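PDB 5J7O: major capsid protein from Faustovirus, which is the major building block of the capsid of this large double-stranded DNA virus, a double jelly-roll protein that forms trimers. Local coordinates for residues L440-R452 with G582-Y596. Sequence-based numbering, arbitrary orientation.
Sequences LKWPVEFIYLGLR and GHVNISRAREFYIEY
The carbonyl oxygen of V444 accepts the backbone N-H of V584 at 2.9 Å and is also approached by the H583 CA, which lies 3.2 Å from V444 O. V444 N donates in return to V584 O, and with P443 CA also close by, this single antiparallel hydrogen-bonded bridge joins the two segments. On the V584 side the chain then enters helix 586-589, where N585 is the N-cap: its OD1 receives R588 N almost head-on and S587 OG from above the amide plane. I586 packs CG1 against P443 CD (3.5 Å) and CG2 against K441 O, while the H583 ring lies alongside P443, presenting CD2 to CB; H583 NE2 is hydrogen-bonded to D16 OD1 of the second subunit. Past the corner at E445, strands 446-452 and 592-596 belong to the two facing sheets of a jelly-roll sandwich, their axes 10.3 Å apart and 42° from parallel. Between them these strands contribute aliphatic and aromatic side chains to the sandwich interior. With its CG anti to the backbone N (chi1 -165°), F592 turns its ring inward, where L440 CD1 sits over one face, 4.0 Å from the ring centroid, and I447 CD1 meets CE1. Further along, L449 and I594 run antiparallel alongside each other, with L449 CD2 3.9 Å from I594 CG2, and L451 and Y596 meet at about a right angle, L451 CD2 lying 4.1 Å from Y596 CE1; the Y596 OH reaches N430 O.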
loop_
_atom_site.group_PDB
_atom_site.type_symbol
_atom_site.label_atom_id
_atom_site.label_comp_id
_atom_site.label_asym_id
_atom_site.label_seq_id
_atom_site.Cartn_x
_atom_site.Cartn_y
_atom_site.Cartn_z
ATOM N N LEU B 440 -3.757 26.593 -25.972
ATOM C CA LEU B 440 -4.747 25.673 -26.517
ATOM C C LEU B 440 -5.141 26.092 -27.929
ATOM O O LEU B 440 -5.668 27.191 -28.134
ATOM C CB LEU B 440 -5.969 25.621 -25.603
ATOM C CG LEU B 440 -5.632 25.210 -24.169
ATOM C CD1 LEU B 440 -6.889 24.990 -23.343
ATOM C CD2 LEU B 440 -4.769 23.964 -24.185
ATOM N N LYS B 441 -4.886 25.211 -28.899
ATOM C CA LYS B 441 -5.256 25.440 -30.288
ATOM C C LYS B 441 -6.125 24.345 -30.887
ATOM O O LYS B 441 -6.760 24.587 -31.920
ATOM C CB LYS B 441 -4.003 25.585 -31.170
ATOM C CG LYS B 441 -3.374 26.968 -31.178
ATOM C CD LYS B 441 -2.474 27.189 -29.975
ATOM C CE LYS B 441 -1.697 28.488 -30.108
ATOM N NZ LYS B 441 -0.733 28.673 -28.990
ATOM N N TRP B 442 -6.176 23.168 -30.282
ATOM C CA TRP B 442 -6.779 21.974 -30.855
ATOM C C TRP B 442 -7.773 21.388 -29.870
ATOM O O TRP B 442 -7.856 21.832 -28.720
ATOM C CB TRP B 442 -5.671 20.963 -31.201
ATOM C CG TRP B 442 -4.689 21.515 -32.187
ATOM C CD1 TRP B 442 -4.953 22.380 -33.208
ATOM C CD2 TRP B 442 -3.279 21.263 -32.229
ATOM N NE1 TRP B 442 -3.800 22.673 -33.891
ATOM C CE2 TRP B 442 -2.757 22.001 -33.310
ATOM C CE3 TRP B 442 -2.408 20.482 -31.463
ATOM C CZ2 TRP B 442 -1.404 21.982 -33.644
ATOM C CZ3 TRP B 442 -1.066 20.464 -31.796
ATOM C CH2 TRP B 442 -0.577 21.210 -32.876
ATOM N N PRO B 443 -8.575 20.404 -30.293
ATOM C CA PRO B 443 -9.525 19.786 -29.356
ATOM C C PRO B 443 -8.812 19.231 -28.132
ATOM O O PRO B 443 -7.778 18.574 -28.241
ATOM C CB PRO B 443 -10.169 18.673 -30.186
ATOM C CG PRO B 443 -10.067 19.149 -31.572
ATOM C CD PRO B 443 -8.761 19.880 -31.659
ATOM N N VAL B 444 -9.378 19.505 -26.960
ATOM C CA VAL B 444 -8.774 19.143 -25.684
ATOM C C VAL B 444 -9.580 18.012 -25.063
ATOM O O VAL B 444 -10.802 18.123 -24.906
ATOM C CB VAL B 444 -8.701 20.349 -24.733
ATOM C CG1 VAL B 444 -8.106 19.932 -23.398
ATOM C CG2 VAL B 444 -7.887 21.470 -25.362
ATOM N N GLU B 445 -8.893 16.924 -24.709
ATOM C CA GLU B 445 -9.530 15.833 -23.979
ATOM C C GLU B 445 -9.648 16.160 -22.496
ATOM O O GLU B 445 -10.727 16.031 -21.906
ATOM C CB GLU B 445 -8.742 14.537 -24.171
ATOM C CG GLU B 445 -8.897 13.887 -25.530
ATOM C CD GLU B 445 -8.215 12.534 -25.595
ATOM O OE1 GLU B 445 -7.004 12.463 -25.296
ATOM O OE2 GLU B 445 -8.893 11.540 -25.929
ATOM N N PHE B 446 -8.545 16.576 -21.879
ATOM C CA PHE B 446 -8.537 16.932 -20.467
ATOM C C PHE B 446 -7.322 17.808 -20.193
ATOM O O PHE B 446 -6.465 18.006 -21.058
ATOM C CB PHE B 446 -8.542 15.688 -19.571
ATOM C CG PHE B 446 -7.648 14.584 -20.056
ATOM C CD1 PHE B 446 -8.150 13.567 -20.851
ATOM C CD2 PHE B 446 -6.307 14.555 -19.709
ATOM C CE1 PHE B 446 -7.333 12.548 -21.299
ATOM C CE2 PHE B 446 -5.485 13.535 -20.151
ATOM C CZ PHE B 446 -6.000 12.531 -20.946
ATOM N N ILE B 447 -7.265 18.341 -18.973
ATOM C CA ILE B 447 -6.237 19.296 -18.574
ATOM C C ILE B 447 -5.776 18.969 -17.160
ATOM O O ILE B 447 -6.597 18.879 -16.241
ATOM C CB ILE B 447 -6.748 20.752 -18.638
ATOM C CG1 ILE B 447 -7.203 21.111 -20.054
ATOM C CG2 ILE B 447 -5.676 21.720 -18.157
ATOM C CD1 ILE B 447 -7.791 22.501 -20.178
ATOM N N TYR B 448 -4.467 18.796 -16.983
ATOM C CA TYR B 448 -3.887 18.715 -15.649
ATOM C C TYR B 448 -3.674 20.127 -15.115
ATOM O O TYR B 448 -3.145 20.990 -15.822
ATOM C CB TYR B 448 -2.559 17.957 -15.674
ATOM C CG TYR B 448 -2.595 16.604 -16.353
ATOM C CD1 TYR B 448 -2.089 16.440 -17.636
ATOM C CD2 TYR B 448 -3.112 15.489 -15.707
ATOM C CE1 TYR B 448 -2.107 15.207 -18.261
ATOM C CE2 TYR B 448 -3.136 14.249 -16.325
ATOM C CZ TYR B 448 -2.631 14.115 -17.602
ATOM O OH TYR B 448 -2.650 12.888 -18.225
ATOM N N LEU B 449 -4.085 20.366 -13.870
ATOM C CA LEU B 449 -4.058 21.706 -13.299
ATOM C C LEU B 449 -3.373 21.701 -11.940
ATOM O O LEU B 449 -3.462 20.731 -11.180
ATOM C CB LEU B 449 -5.475 22.284 -13.161
ATOM C CG LEU B 449 -5.575 23.731 -12.669
ATOM C CD1 LEU B 449 -4.911 24.681 -13.656
ATOM C CD2 LEU B 449 -7.020 24.130 -12.419
ATOM N N GLY B 450 -2.690 22.802 -11.644
ATOM C CA GLY B 450 -2.068 22.990 -10.349
ATOM C C GLY B 450 -1.634 24.427 -10.170
ATOM O O GLY B 450 -1.421 25.159 -11.142
ATOM N N LEU B 451 -1.514 24.824 -8.903
ATOM C CA LEU B 451 -1.038 26.155 -8.518
ATOM C C LEU B 451 0.133 25.936 -7.565
ATOM O O LEU B 451 -0.046 25.866 -6.347
ATOM C CB LEU B 451 -2.154 26.983 -7.883
ATOM C CG LEU B 451 -1.862 28.459 -7.594
ATOM C CD1 LEU B 451 -1.479 29.198 -8.865
ATOM C CD2 LEU B 451 -3.057 29.124 -6.929
ATOM N N ARG B 452 1.334 25.826 -8.129
ATOM C CA ARG B 452 2.507 25.419 -7.368
ATOM C C ARG B 452 3.207 26.640 -6.785
ATOM O O ARG B 452 3.559 27.556 -7.541
ATOM C CB ARG B 452 3.468 24.645 -8.253
ATOM C CG ARG B 452 4.821 24.382 -7.619
ATOM C CD ARG B 452 5.929 24.498 -8.650
ATOM N NE ARG B 452 6.350 23.205 -9.175
ATOM C CZ ARG B 452 7.167 23.056 -10.212
ATOM N NH1 ARG B 452 7.640 24.123 -10.842
ATOM N NH2 ARG B 452 7.507 21.843 -10.622
ATOM N N GLY B 582 -15.043 12.463 -26.621
ATOM C CA GLY B 582 -15.444 13.797 -26.205
ATOM C C GLY B 582 -14.245 14.721 -26.152
ATOM O O GLY B 582 -13.113 14.301 -25.897
ATOM N N HIS B 583 -14.494 16.006 -26.396
ATOM C CA HIS B 583 -13.428 17.000 -26.408
ATOM C C HIS B 583 -14.048 18.389 -26.355
ATOM O O HIS B 583 -15.254 18.564 -26.547
ATOM C CB HIS B 583 -12.539 16.857 -27.647
ATOM C CG HIS B 583 -13.280 16.988 -28.942
ATOM N ND1 HIS B 583 -13.822 15.907 -29.602
ATOM C CD2 HIS B 583 -13.567 18.073 -29.699
ATOM C CE1 HIS B 583 -14.413 16.320 -30.710
ATOM N NE2 HIS B 583 -14.272 17.630 -30.793
ATOM N N VAL B 584 -13.200 19.375 -26.079
ATOM C CA VAL B 584 -13.565 20.782 -26.199
ATOM C C VAL B 584 -13.159 21.247 -27.590
ATOM O O VAL B 584 -11.994 21.120 -27.980
ATOM C CB VAL B 584 -12.890 21.633 -25.114
ATOM C CG1 VAL B 584 -13.128 23.112 -25.378
ATOM C CG2 VAL B 584 -13.411 21.254 -23.747
ATOM N N ASN B 585 -14.114 21.788 -28.338
ATOM C CA ASN B 585 -13.888 22.090 -29.740
ATOM C C ASN B 585 -13.105 23.391 -29.903
ATOM O O ASN B 585 -13.010 24.211 -28.988
ATOM C CB ASN B 585 -15.221 22.148 -30.473
ATOM C CG ASN B 585 -16.107 23.285 -29.966
ATOM O OD1 ASN B 585 -15.611 24.346 -29.585
ATOM N ND2 ASN B 585 -17.414 23.061 -29.947
ATOM N N ILE B 586 -12.531 23.560 -31.097
ATOM C CA ILE B 586 -11.467 24.544 -31.295
ATOM C C ILE B 586 -11.992 25.966 -31.148
ATOM O O ILE B 586 -11.284 26.851 -30.653
ATOM C CB ILE B 586 -10.790 24.324 -32.661
ATOM C CG1 ILE B 586 -10.118 22.953 -32.699
ATOM C CG2 ILE B 586 -9.774 25.424 -32.955
ATOM C CD1 ILE B 586 -9.112 22.783 -33.822
ATOM N N SER B 587 -13.235 26.211 -31.567
ATOM C CA SER B 587 -13.806 27.547 -31.439
ATOM C C SER B 587 -13.766 28.019 -29.993
ATOM O O SER B 587 -13.357 29.150 -29.705
ATOM C CB SER B 587 -15.238 27.556 -31.973
ATOM O OG SER B 587 -16.060 26.666 -31.239
ATOM N N ARG B 588 -14.167 27.148 -29.063
ATOM C CA ARG B 588 -14.129 27.501 -27.650
ATOM C C ARG B 588 -12.714 27.435 -27.095
ATOM O O ARG B 588 -12.367 28.200 -26.188
ATOM C CB ARG B 588 -15.052 26.579 -26.855
ATOM C CG ARG B 588 -16.503 26.631 -27.288
ATOM C CD ARG B 588 -17.338 25.598 -26.558
ATOM N NE ARG B 588 -18.765 25.801 -26.788
ATOM C CZ ARG B 588 -19.698 24.884 -26.554
ATOM N NH1 ARG B 588 -19.353 23.690 -26.090
ATOM N NH2 ARG B 588 -20.973 25.156 -26.793
ATOM N N ALA B 589 -11.885 26.533 -27.624
ATOM C CA ALA B 589 -10.518 26.402 -27.133
ATOM C C ALA B 589 -9.688 27.648 -27.404
ATOM O O ALA B 589 -8.707 27.895 -26.694
ATOM C CB ALA B 589 -9.845 25.179 -27.761
ATOM N N ARG B 590 -10.050 28.434 -28.421
ATOM C CA ARG B 590 -9.298 29.640 -28.752
ATOM C C ARG B 590 -9.589 30.803 -27.810
ATOM O O ARG B 590 -8.815 31.766 -27.778
ATOM C CB ARG B 590 -9.579 30.051 -30.201
ATOM C CG ARG B 590 -8.653 29.378 -31.209
ATOM C CD ARG B 590 -9.144 29.511 -32.643
ATOM N NE ARG B 590 -9.685 30.836 -32.935
ATOM C CZ ARG B 590 -10.954 31.064 -33.256
ATOM N NH1 ARG B 590 -11.809 30.054 -33.336
ATOM N NH2 ARG B 590 -11.368 32.300 -33.507
ATOM N N GLU B 591 -10.682 30.739 -27.043
ATOM C CA GLU B 591 -10.985 31.723 -26.003
ATOM C C GLU B 591 -11.351 30.956 -24.728
ATOM O O GLU B 591 -12.518 30.877 -24.334
ATOM C CB GLU B 591 -12.103 32.673 -26.433
ATOM C CG GLU B 591 -12.219 33.907 -25.552
ATOM C CD GLU B 591 -13.549 34.617 -25.702
ATOM O OE1 GLU B 591 -13.714 35.700 -25.103
ATOM O OE2 GLU B 591 -14.431 34.090 -26.413
ATOM N N PHE B 592 -10.333 30.401 -24.078
ATOM C CA PHE B 592 -10.495 29.430 -23.004
ATOM C C PHE B 592 -9.960 30.015 -21.705
ATOM O O PHE B 592 -8.846 30.549 -21.675
ATOM C CB PHE B 592 -9.757 28.135 -23.356
ATOM C CG PHE B 592 -10.135 26.959 -22.508
ATOM C CD1 PHE B 592 -9.528 26.746 -21.282
ATOM C CD2 PHE B 592 -11.078 26.049 -22.952
ATOM C CE1 PHE B 592 -9.869 25.655 -20.507
ATOM C CE2 PHE B 592 -11.423 24.956 -22.184
ATOM C CZ PHE B 592 -10.815 24.757 -20.961
ATOM N N TYR B 593 -10.741 29.902 -20.630
ATOM C CA TYR B 593 -10.381 30.493 -19.348
ATOM C C TYR B 593 -10.506 29.467 -18.232
ATOM O O TYR B 593 -11.510 28.753 -18.145
ATOM C CB TYR B 593 -11.258 31.708 -19.030
ATOM C CG TYR B 593 -10.923 32.927 -19.855
ATOM C CD1 TYR B 593 -11.471 33.104 -21.117
ATOM C CD2 TYR B 593 -10.059 33.901 -19.371
ATOM C CE1 TYR B 593 -11.168 34.216 -21.876
ATOM C CE2 TYR B 593 -9.750 35.016 -20.123
ATOM C CZ TYR B 593 -10.306 35.169 -21.375
ATOM O OH TYR B 593 -10.002 36.279 -22.128
ATOM N N ILE B 594 -9.482 29.403 -17.385
ATOM C CA ILE B 594 -9.518 28.655 -16.134
ATOM C C ILE B 594 -9.491 29.671 -15.003
ATOM O O ILE B 594 -8.533 30.445 -14.877
ATOM C CB ILE B 594 -8.344 27.670 -16.019
ATOM C CG1 ILE B 594 -8.429 26.601 -17.110
ATOM C CG2 ILE B 594 -8.320 27.030 -14.639
ATOM C CD1 ILE B 594 -7.274 25.622 -17.093
ATOM N N GLU B 595 -10.540 29.680 -14.189
ATOM C CA GLU B 595 -10.691 30.641 -13.105
ATOM C C GLU B 595 -10.496 29.933 -11.773
ATOM O O GLU B 595 -11.039 28.846 -11.558
ATOM C CB GLU B 595 -12.065 31.308 -13.158
ATOM C CG GLU B 595 -12.400 31.894 -14.517
ATOM C CD GLU B 595 -13.779 32.515 -14.559
ATOM O OE1 GLU B 595 -14.229 32.891 -15.662
ATOM O OE2 GLU B 595 -14.414 32.629 -13.489
ATOM N N TYR B 596 -9.724 30.553 -10.883
ATOM C CA TYR B 596 -9.407 29.969 -9.591
ATOM C C TYR B 596 -9.639 30.991 -8.487
ATOM O O TYR B 596 -9.624 32.203 -8.716
ATOM C CB TYR B 596 -7.951 29.481 -9.533
ATOM C CG TYR B 596 -6.941 30.604 -9.427
ATOM C CD1 TYR B 596 -6.516 31.073 -8.186
ATOM C CD2 TYR B 596 -6.414 31.200 -10.564
ATOM C CE1 TYR B 596 -5.604 32.102 -8.085
ATOM C CE2 TYR B 596 -5.495 32.227 -10.472
ATOM C CZ TYR B 596 -5.095 32.674 -9.230
ATOM O OH TYR B 596 -4.182 33.698 -9.130
HETATM O O HOH W 1 -11.588 12.497 -26.638
#